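Local coordinates for PbSGBP-B lipoprotein (Prevotella bryantii B14, PDB 6D2Y) that probably binds polysaccharide at the bacterial surface, as a magnesium-containing lipoprotein of a polysaccharide utilization locus, at residues A[329-334]-A[427-432]; A[369-374]-A[404-409]. One frame throughout, in Å; residues are numbered along the deposited sequence.

Contact 1: A[329-334]-A[427-432]; sequences PMQIIF and FLIKGA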
ATOM      1  N   PRO A 329      20.445   0.017  -4.469  1.00 62.33           N
ATOM      2  CA  PRO A 329      19.053  -0.428  -4.374  1.00 63.08           C
ATOM      3  C   PRO A 329      18.908  -1.583  -3.398  1.00 58.77           C
ATOM      4  O   PRO A 329      19.755  -2.476  -3.327  1.00 58.71           O
ATOM      5  CB  PRO A 329      18.722  -0.861  -5.806  1.00 63.31           C
ATOM      6  CG  PRO A 329      19.795  -0.264  -6.672  1.00 61.09           C
ATOM      7  CD  PRO A 329      21.015  -0.228  -5.804  1.00 56.87           C
HETATM    8  N   MSE A 330      17.795  -1.639  -2.713  1.00 54.03           N
HETATM    9  CA  MSE A 330      17.535  -2.648  -1.761  1.00 49.14           C
HETATM   10  C   MSE A 330      16.901  -3.823  -2.363  1.00 51.12           C
HETATM   11  O   MSE A 330      15.747  -3.805  -2.649  1.00 50.34           O
HETATM   12  CB  MSE A 330      16.591  -2.093  -0.720  1.00 48.01           C
HETATM   13  CG  MSE A 330      16.366  -3.028   0.449  1.00 47.88           C
HETATM   14 SE   MSE A 330      15.081  -2.583   1.808  0.59 49.63          SE
HETATM   15  CE  MSE A 330      15.973  -1.177   2.704  1.00 56.02           C
ATOM     16  N   GLN A 331      17.638  -4.885  -2.501  1.00 50.70           N
ATOM     17  CA  GLN A 331      17.125  -6.121  -3.074  1.00 54.00           C
ATOM     18  C   GLN A 331      16.656  -7.019  -1.936  1.00 50.79           C
ATOM     19  O   GLN A 331      17.451  -7.397  -1.069  1.00 52.29           O
ATOM     20  CB  GLN A 331      18.185  -6.814  -3.931  1.00 55.50           C
ATOM     21  CG  GLN A 331      18.828  -5.874  -4.944  1.00 60.67           C
ATOM     22  CD  GLN A 331      19.446  -6.591  -6.129  1.00 62.78           C
ATOM     23  OE1 GLN A 331      19.127  -7.746  -6.410  1.00 63.02           O
ATOM     24  NE2 GLN A 331      20.328  -5.897  -6.843  1.00 61.90           N
ATOM     25  N   ILE A 332      15.366  -7.329  -1.925  1.00 50.16           N
ATOM     26  CA  ILE A 332      14.769  -8.204  -0.924  1.00 52.67           C
ATOM     27  C   ILE A 332      14.499  -9.539  -1.605  1.00 55.21           C
ATOM     28  O   ILE A 332      13.602  -9.644  -2.448  1.00 52.43           O
ATOM     29  CB  ILE A 332      13.492  -7.591  -0.336  1.00 47.50           C
ATOM     30  CG1 ILE A 332      13.772  -6.170   0.161  1.00 44.71           C
ATOM     31  CG2 ILE A 332      12.950  -8.454   0.790  1.00 49.58           C
ATOM     32  CD1 ILE A 332      12.528  -5.347   0.405  1.00 43.95           C
ATOM     33  N   ILE A 333      15.276 -10.561  -1.254  1.00 58.59           N
ATOM     34  CA  ILE A 333      15.278 -11.833  -1.973  1.00 54.77           C
ATOM     35  C   ILE A 333      14.783 -12.934  -1.044  1.00 51.83           C
ATOM     36  O   ILE A 333      15.405 -13.209  -0.010  1.00 46.19           O
ATOM     37  CB  ILE A 333      16.672 -12.184  -2.520  1.00 50.43           C
ATOM     38  CG1 ILE A 333      17.368 -10.949  -3.098  1.00 49.25           C
ATOM     39  CG2 ILE A 333      16.569 -13.270  -3.576  1.00 52.09           C
ATOM     40  CD1 ILE A 333      18.475 -10.410  -2.215  1.00 51.77           C
ATOM     41  N   PHE A 334      13.678 -13.570  -1.422  1.00 49.81           N
ATOM     42  CA  PHE A 334      13.221 -14.793  -0.782  1.00 49.54           C
ATOM     43  C   PHE A 334      13.839 -15.993  -1.486  1.00 56.09           C
ATOM     44  O   PHE A 334      14.101 -15.960  -2.691  1.00 61.18           O
ATOM     45  CB  PHE A 334      11.696 -14.898  -0.816  1.00 50.54           C
ATOM     46  CG  PHE A 334      11.007 -14.130   0.278  1.00 53.60           C
ATOM     47  CD1 PHE A 334      10.982 -14.619   1.573  1.00 50.67           C
ATOM     48  CD2 PHE A 334      10.367 -12.930   0.008  1.00 48.01           C
ATOM     49  CE1 PHE A 334      10.344 -13.924   2.580  1.00 45.01           C
ATOM     50  CE2 PHE A 334       9.726 -12.230   1.012  1.00 49.19           C
ATOM     51  CZ  PHE A 334       9.716 -12.725   2.300  1.00 44.41           C
ATOM     52  N   PHE A 427      19.648  -7.000   0.848  1.00 47.47           N
ATOM     53  CA  PHE A 427      20.971  -6.594   0.391  1.00 49.07           C
ATOM     54  C   PHE A 427      20.857  -5.279  -0.366  1.00 53.15           C
ATOM     55  O   PHE A 427      20.156  -5.201  -1.381  1.00 52.05           O
ATOM     56  CB  PHE A 427      21.594  -7.678  -0.495  1.00 49.79           C
ATOM     57  CG  PHE A 427      23.091  -7.584  -0.620  1.00 50.09           C
ATOM     58  CD1 PHE A 427      23.803  -6.610   0.059  1.00 46.69           C
ATOM     59  CD2 PHE A 427      23.785  -8.472  -1.424  1.00 51.38           C
ATOM     60  CE1 PHE A 427      25.178  -6.524  -0.061  1.00 45.75           C
ATOM     61  CE2 PHE A 427      25.160  -8.391  -1.548  1.00 51.30           C
ATOM     62  CZ  PHE A 427      25.856  -7.416  -0.866  1.00 48.94           C
ATOM     63  N   LEU A 428      21.547  -4.254   0.129  1.00 49.84           N
ATOM     64  CA  LEU A 428      21.655  -2.969  -0.556  1.00 49.49           C
ATOM     65  C   LEU A 428      22.788  -3.071  -1.566  1.00 47.60           C
ATOM     66  O   LEU A 428      23.962  -2.963  -1.208  1.00 50.32           O
ATOM     67  CB  LEU A 428      21.922  -1.850   0.444  1.00 53.50           C
ATOM     68  CG  LEU A 428      20.774  -1.089   1.103  1.00 51.54           C
ATOM     69  CD1 LEU A 428      19.681  -2.020   1.596  1.00 47.74           C
ATOM     70  CD2 LEU A 428      21.342  -0.279   2.252  1.00 48.70           C
ATOM     71  N   ILE A 429      22.446  -3.282  -2.833  1.00 52.68           N
ATOM     72  CA  ILE A 429      23.465  -3.504  -3.851  1.00 51.10           C
ATOM     73  C   ILE A 429      22.853  -3.242  -5.220  1.00 52.25           C
ATOM     74  O   ILE A 429      21.682  -3.545  -5.462  1.00 52.99           O
ATOM     75  CB  ILE A 429      24.051  -4.933  -3.750  1.00 52.16           C
ATOM     76  CG1 ILE A 429      25.159  -5.142  -4.784  1.00 54.01           C
ATOM     77  CG2 ILE A 429      22.957  -5.977  -3.911  1.00 53.66           C
ATOM     78  CD1 ILE A 429      25.822  -6.489  -4.688  1.00 50.17           C
ATOM     79  N   LYS A 430      23.657  -2.664  -6.107  1.00 51.19           N
ATOM     80  CA  LYS A 430      23.328  -2.553  -7.522  1.00 58.83           C
ATOM     81  C   LYS A 430      24.034  -3.689  -8.254  1.00 65.98           C
ATOM     82  O   LYS A 430      25.266  -3.718  -8.329  1.00 64.69           O
ATOM     83  CB  LYS A 430      23.741  -1.195  -8.082  1.00 58.46           C
ATOM     84  CG  LYS A 430      23.585  -1.086  -9.588  1.00 63.45           C
ATOM     85  CD  LYS A 430      24.629  -0.163 -10.192  1.00 68.81           C
ATOM     86  CE  LYS A 430      24.319   0.129 -11.649  1.00 70.39           C
ATOM     87  NZ  LYS A 430      24.632   1.532 -12.031  1.00 69.38           N
ATOM     88  N   GLY A 431      23.252  -4.629  -8.783  1.00 68.40           N
ATOM     89  CA  GLY A 431      23.826  -5.752  -9.487  1.00 75.05           C
ATOM     90  C   GLY A 431      24.127  -5.443 -10.939  1.00 79.63           C
ATOM     91  O   GLY A 431      23.549  -4.545 -11.551  1.00 79.41           O
ATOM     92  N   ALA A 432      25.060  -6.215 -11.498  1.00 79.57           N
ATOM     93  CA  ALA A 432      25.479  -6.023 -12.885  1.00 85.29           C
ATOM     94  C   ALA A 432      25.818  -7.393 -13.466  1.00 95.78           C
ATOM     95  O   ALA A 432      26.911  -7.917 -13.236  1.00 98.86           O
ATOM     96  CB  ALA A 432      26.662  -5.069 -12.978  1.00 84.86           C
TER
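Gln331 and Phe427 face each other as an antiparallel hydrogen-bonded pair, and the glutamine side chain reaches on past the end of strand 423-428 to the carbonyl of Ile429. Its CB lies 3.6 Å from Phe427 O, the carbonyl that also accepts the backbone N of Gln331. With CG opposite the carbonyl carbon (chi1 -50°) and the chain extended beyond it, the side chain runs along the partner segment: CG passes 3.7 Å from Ile429 O, and CD lies near Ile429 CG2. At the tip, NE2 donates to Ile429 O over 3.0 Å, coming from above the carbonyl plane rather than along a lone pair. OE1 takes a hydrogen bond from Arg371, and NE2 has a further, weak one to Phe406 O.

The neighbouring pair, Met330 and Leu428, is non-hydrogen-bonded and turns to the other face of the sheet. Here the selenomethionine CG meets Leu428 CD1 at 3.6 Å, and the two chains cross at a slant. At the strand end Ile429 N reaches Pro329 O at 2.9 Å, while Pro329 CD packs 3.4 Å from Ile429 O. That carbonyl therefore has the amide tip of Gln331 and the proline ring close by. The chemistry implies that, where regular pairing stops, a buried side-chain amide takes over as donor, satisfying a backbone acceptor and tying the chain at Ile429, just after the strand, to the sheet.

Contact 2: A[369-374]-A[404-409]; sequences WGRAIY and LEFDGN
Arg371 lays its guanidinium group against the backbone of Glu405 and Phe406, and its conformation is a compact one. CG sits between the backbone N and the carbonyl carbon (chi1 90°), and bends at chi2 and chi3 fold the chain back toward its own segment. CD passes 3.2 Å from Leu404 O. NE and NH2 then grip a single acceptor, Trp369 O, side-on and from the same face of its carbonyl plane, with the oxygen lying in the guanidinium plane. This two-pronged hold should restrict rotation of the group. One guanidinium face receives Phe406 N, 3.4 Å from CZ and over the centre, while NH1 lies near the plane of the Phe406 ring, at its edge, and 3.6 Å from Phe406 CB. NH2 also donates to Phe363 O, a second backbone acceptor for this buried charge.

Glu405 crosses the arginine at a slant, its carboxylate plane turned 45° from the guanidinium. OE1 is 3.9 Å from Arg371 NH2 and well out of the guanidinium plane, a long salt bridge of charges alone; OE2 bonds to Tyr433 OH. On the apolar side, Ile373 sends CD1 to within 4.0 Å of Leu404 CB and 3.8 Å from Glu405 O.

The backbones meet in one antiparallel bridge, in which Arg371 N donates to Leu404 O at 2.8 Å and the return bond from Leu404 N is weak. Beyond it the chain reverses through a type I beta turn, Glu405 to Gly408, overlapped by an Asx turn in which Asp407 OD1 accepts from Asn409 N. A loop turn is thus pinned beside the outermost strand, 372-374, of a four-stranded antiparallel sheet in this beta-sandwich protein.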
ATOM      1  N   TRP A 369      15.675 -15.426 -11.329  1.00 69.47           N
ATOM      2  CA  TRP A 369      14.954 -15.520 -10.065  1.00 67.53           C
ATOM      3  C   TRP A 369      14.456 -14.149  -9.620  1.00 64.63           C
ATOM      4  O   TRP A 369      15.221 -13.180  -9.576  1.00 63.30           O
ATOM      5  CB  TRP A 369      15.842 -16.132  -8.982  1.00 59.65           C
ATOM      6  CG  TRP A 369      15.120 -16.317  -7.686  1.00 54.73           C
ATOM      7  CD1 TRP A 369      15.392 -15.703  -6.497  1.00 54.67           C
ATOM      8  CD2 TRP A 369      13.991 -17.166  -7.450  1.00 56.09           C
ATOM      9  NE1 TRP A 369      14.507 -16.124  -5.534  1.00 53.36           N
ATOM     10  CE2 TRP A 369      13.637 -17.021  -6.094  1.00 57.98           C
ATOM     11  CE3 TRP A 369      13.249 -18.037  -8.253  1.00 64.32           C
ATOM     12  CZ2 TRP A 369      12.572 -17.716  -5.524  1.00 58.89           C
ATOM     13  CZ3 TRP A 369      12.193 -18.725  -7.685  1.00 61.40           C
ATOM     14  CH2 TRP A 369      11.865 -18.560  -6.335  1.00 59.74           C
ATOM     15  N   GLY A 370      13.177 -14.082  -9.259  1.00 62.85           N
ATOM     16  CA  GLY A 370      12.555 -12.805  -8.955  1.00 61.68           C
ATOM     17  C   GLY A 370      12.824 -12.344  -7.530  1.00 58.62           C
ATOM     18  O   GLY A 370      12.778 -13.122  -6.579  1.00 61.07           O
ATOM     19  N   ARG A 371      13.106 -11.051  -7.398  1.00 59.81           N
ATOM     20  CA  ARG A 371      13.243 -10.423  -6.093  1.00 58.98           C
ATOM     21  C   ARG A 371      12.797  -8.974  -6.208  1.00 60.53           C
ATOM     22  O   ARG A 371      12.853  -8.376  -7.286  1.00 66.46           O
ATOM     23  CB  ARG A 371      14.680 -10.515  -5.562  1.00 49.66           C
ATOM     24  CG  ARG A 371      15.594  -9.363  -5.953  1.00 48.48           C
ATOM     25  CD  ARG A 371      16.016  -9.439  -7.414  1.00 54.08           C
ATOM     26  NE  ARG A 371      16.459 -10.776  -7.799  1.00 58.04           N
ATOM     27  CZ  ARG A 371      17.692 -11.238  -7.611  1.00 60.17           C
ATOM     28  NH1 ARG A 371      18.611 -10.473  -7.039  1.00 54.20           N
ATOM     29  NH2 ARG A 371      18.006 -12.469  -7.995  1.00 55.93           N
ATOM     30  N   ALA A 372      12.337  -8.423  -5.090  1.00 58.84           N
ATOM     31  CA  ALA A 372      11.911  -7.032  -5.056  1.00 60.39           C
ATOM     32  C   ALA A 372      13.114  -6.119  -4.870  1.00 59.15           C
ATOM     33  O   ALA A 372      14.046  -6.437  -4.127  1.00 57.69           O
ATOM     34  CB  ALA A 372      10.904  -6.804  -3.932  1.00 52.04           C
ATOM     35  N   ILE A 373      13.093  -4.984  -5.560  1.00 62.03           N
ATOM     36  CA  ILE A 373      14.161  -3.994  -5.486  1.00 67.01           C
ATOM     37  C   ILE A 373      13.532  -2.657  -5.114  1.00 61.84           C
ATOM     38  O   ILE A 373      12.836  -2.039  -5.931  1.00 63.56           O
ATOM     39  CB  ILE A 373      14.955  -3.897  -6.795  1.00 63.60           C
ATOM     40  CG1 ILE A 373      15.250  -5.297  -7.341  1.00 61.84           C
ATOM     41  CG2 ILE A 373      16.243  -3.132  -6.571  1.00 57.28           C
ATOM     42  CD1 ILE A 373      16.333  -5.337  -8.406  1.00 57.07           C
ATOM     43  N   TYR A 374      13.775  -2.213  -3.882  1.00 60.78           N
ATOM     44  CA  TYR A 374      13.195  -0.991  -3.343  1.00 57.72           C
ATOM     45  C   TYR A 374      14.232   0.124  -3.381  1.00 56.91           C
ATOM     46  O   TYR A 374      15.352  -0.046  -2.885  1.00 55.12           O
ATOM     47  CB  TYR A 374      12.707  -1.219  -1.911  1.00 57.58           C
ATOM     48  CG  TYR A 374      12.081  -0.012  -1.241  1.00 57.26           C
ATOM     49  CD1 TYR A 374      11.013   0.658  -1.816  1.00 60.08           C
ATOM     50  CD2 TYR A 374      12.553   0.444  -0.021  1.00 58.11           C
ATOM     51  CE1 TYR A 374      10.440   1.756  -1.194  1.00 60.94           C
ATOM     52  CE2 TYR A 374      11.989   1.533   0.611  1.00 58.01           C
ATOM     53  CZ  TYR A 374      10.936   2.187   0.021  1.00 59.73           C
ATOM     54  OH  TYR A 374      10.378   3.276   0.650  1.00 64.09           O
ATOM     55  N   LEU A 404      11.820  -8.825 -10.399  1.00 66.27           N
ATOM     56  CA  LEU A 404      13.045  -8.316 -10.995  1.00 71.90           C
ATOM     57  C   LEU A 404      14.194  -9.255 -10.652  1.00 76.90           C
ATOM     58  O   LEU A 404      14.067 -10.151  -9.817  1.00 78.79           O
ATOM     59  CB  LEU A 404      13.348  -6.889 -10.520  1.00 71.37           C
ATOM     60  CG  LEU A 404      12.547  -5.751 -11.161  1.00 79.37           C
ATOM     61  CD1 LEU A 404      11.142  -5.661 -10.584  1.00 83.82           C
ATOM     62  CD2 LEU A 404      13.268  -4.421 -11.011  1.00 79.43           C
ATOM     63  N   GLU A 405      15.327  -9.045 -11.310  1.00 80.50           N
ATOM     64  CA  GLU A 405      16.510  -9.861 -11.100  1.00 84.79           C
ATOM     65  C   GLU A 405      17.692  -8.950 -10.781  1.00 82.01           C
ATOM     66  O   GLU A 405      17.641  -7.736 -11.000  1.00 85.61           O
ATOM     67  CB  GLU A 405      16.774 -10.764 -12.330  1.00 92.29           C
ATOM     68  CG  GLU A 405      18.150 -11.384 -12.432  1.00 99.18           C
ATOM     69  CD  GLU A 405      18.166 -12.821 -11.936  1.00103.82           C
ATOM     70  OE1 GLU A 405      17.081 -13.360 -11.657  1.00107.63           O
ATOM     71  OE2 GLU A 405      19.256 -13.415 -11.813  1.00104.19           O
ATOM     72  N   PHE A 406      18.782  -9.529 -10.376  1.00 72.61           N
ATOM     73  CA  PHE A 406      19.878  -8.836  -9.809  1.00 64.82           C
ATOM     74  C   PHE A 406      20.362  -7.697 -10.612  1.00 65.86           C
ATOM     75  O   PHE A 406      20.948  -6.798 -10.092  1.00 63.57           O
ATOM     76  CB  PHE A 406      20.962  -9.871  -9.677  1.00 58.34           C
ATOM     77  CG  PHE A 406      22.180  -9.423  -9.005  1.00 57.77           C
ATOM     78  CD1 PHE A 406      22.186  -9.146  -7.685  1.00 55.75           C
ATOM     79  CD2 PHE A 406      23.332  -9.369  -9.672  1.00 55.91           C
ATOM     80  CE1 PHE A 406      23.333  -8.781  -7.070  1.00 53.19           C
ATOM     81  CE2 PHE A 406      24.476  -8.999  -9.074  1.00 50.50           C
ATOM     82  CZ  PHE A 406      24.479  -8.700  -7.767  1.00 50.70           C
ATOM     83  N   ASP A 407      20.257  -7.781 -11.903  1.00 65.61           N
ATOM     84  CA  ASP A 407      20.668  -6.692 -12.781  1.00 69.76           C
ATOM     85  C   ASP A 407      19.582  -5.644 -12.995  1.00 75.39           C
ATOM     86  O   ASP A 407      19.857  -4.607 -13.607  1.00 78.28           O
ATOM     87  CB  ASP A 407      21.113  -7.242 -14.142  1.00 73.57           C
ATOM     88  CG  ASP A 407      20.038  -8.072 -14.818  1.00 73.32           C
ATOM     89  OD1 ASP A 407      18.978  -8.303 -14.198  1.00 68.50           O
ATOM     90  OD2 ASP A 407      20.254  -8.496 -15.975  1.00 74.48           O
ATOM     91  N   GLY A 408      18.363  -5.883 -12.515  1.00 71.90           N
ATOM     92  CA  GLY A 408      17.273  -4.947 -12.672  1.00 65.77           C
ATOM     93  C   GLY A 408      16.303  -5.284 -13.782  1.00 68.00           C
ATOM     94  O   GLY A 408      15.231  -4.672 -13.850  1.00 70.90           O
ATOM     95  N   ASN A 409      16.642  -6.233 -14.649  1.00 72.28           N
ATOM     96  CA  ASN A 409      15.741  -6.638 -15.715  1.00 73.19           C
ATOM     97  C   ASN A 409      14.588  -7.464 -15.142  1.00 74.71           C
ATOM     98  O   ASN A 409      14.624  -7.925 -13.998  1.00 75.18           O
ATOM     99  CB  ASN A 409      16.499  -7.425 -16.783  1.00 73.41           C
ATOM    100  CG  ASN A 409      17.400  -6.539 -17.630  1.00 77.45           C
ATOM    101  OD1 ASN A 409      16.932  -5.805 -18.501  1.00 84.57           O
ATOM    102  ND2 ASN A 409      18.702  -6.603 -17.370  1.00 71.34           N
TER

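How the contacts relate
The two contacts illustrate how a sheet and its flanking loop are built as one unit. Their centres lie about 7 Å apart, on the same side of the chain's centre, within the xyloglucan-binding domain. Strands 330-335 and 372-374, consecutive in the chain, are neighbours in one antiparallel sheet; contact 1 pairs the first with 423-428, and contact 2 sets a loop against the second. Along the sequence, contact 2 is nested inside the long connection closed by contact 1. They also touch directly: Ile332 N is 2.7 Å from Ala372 O, and Gly431 CA packs on the Phe406 ring. Both lie away from the magnesium site, and together they join strands and loop within this sheet rather than build the metal site.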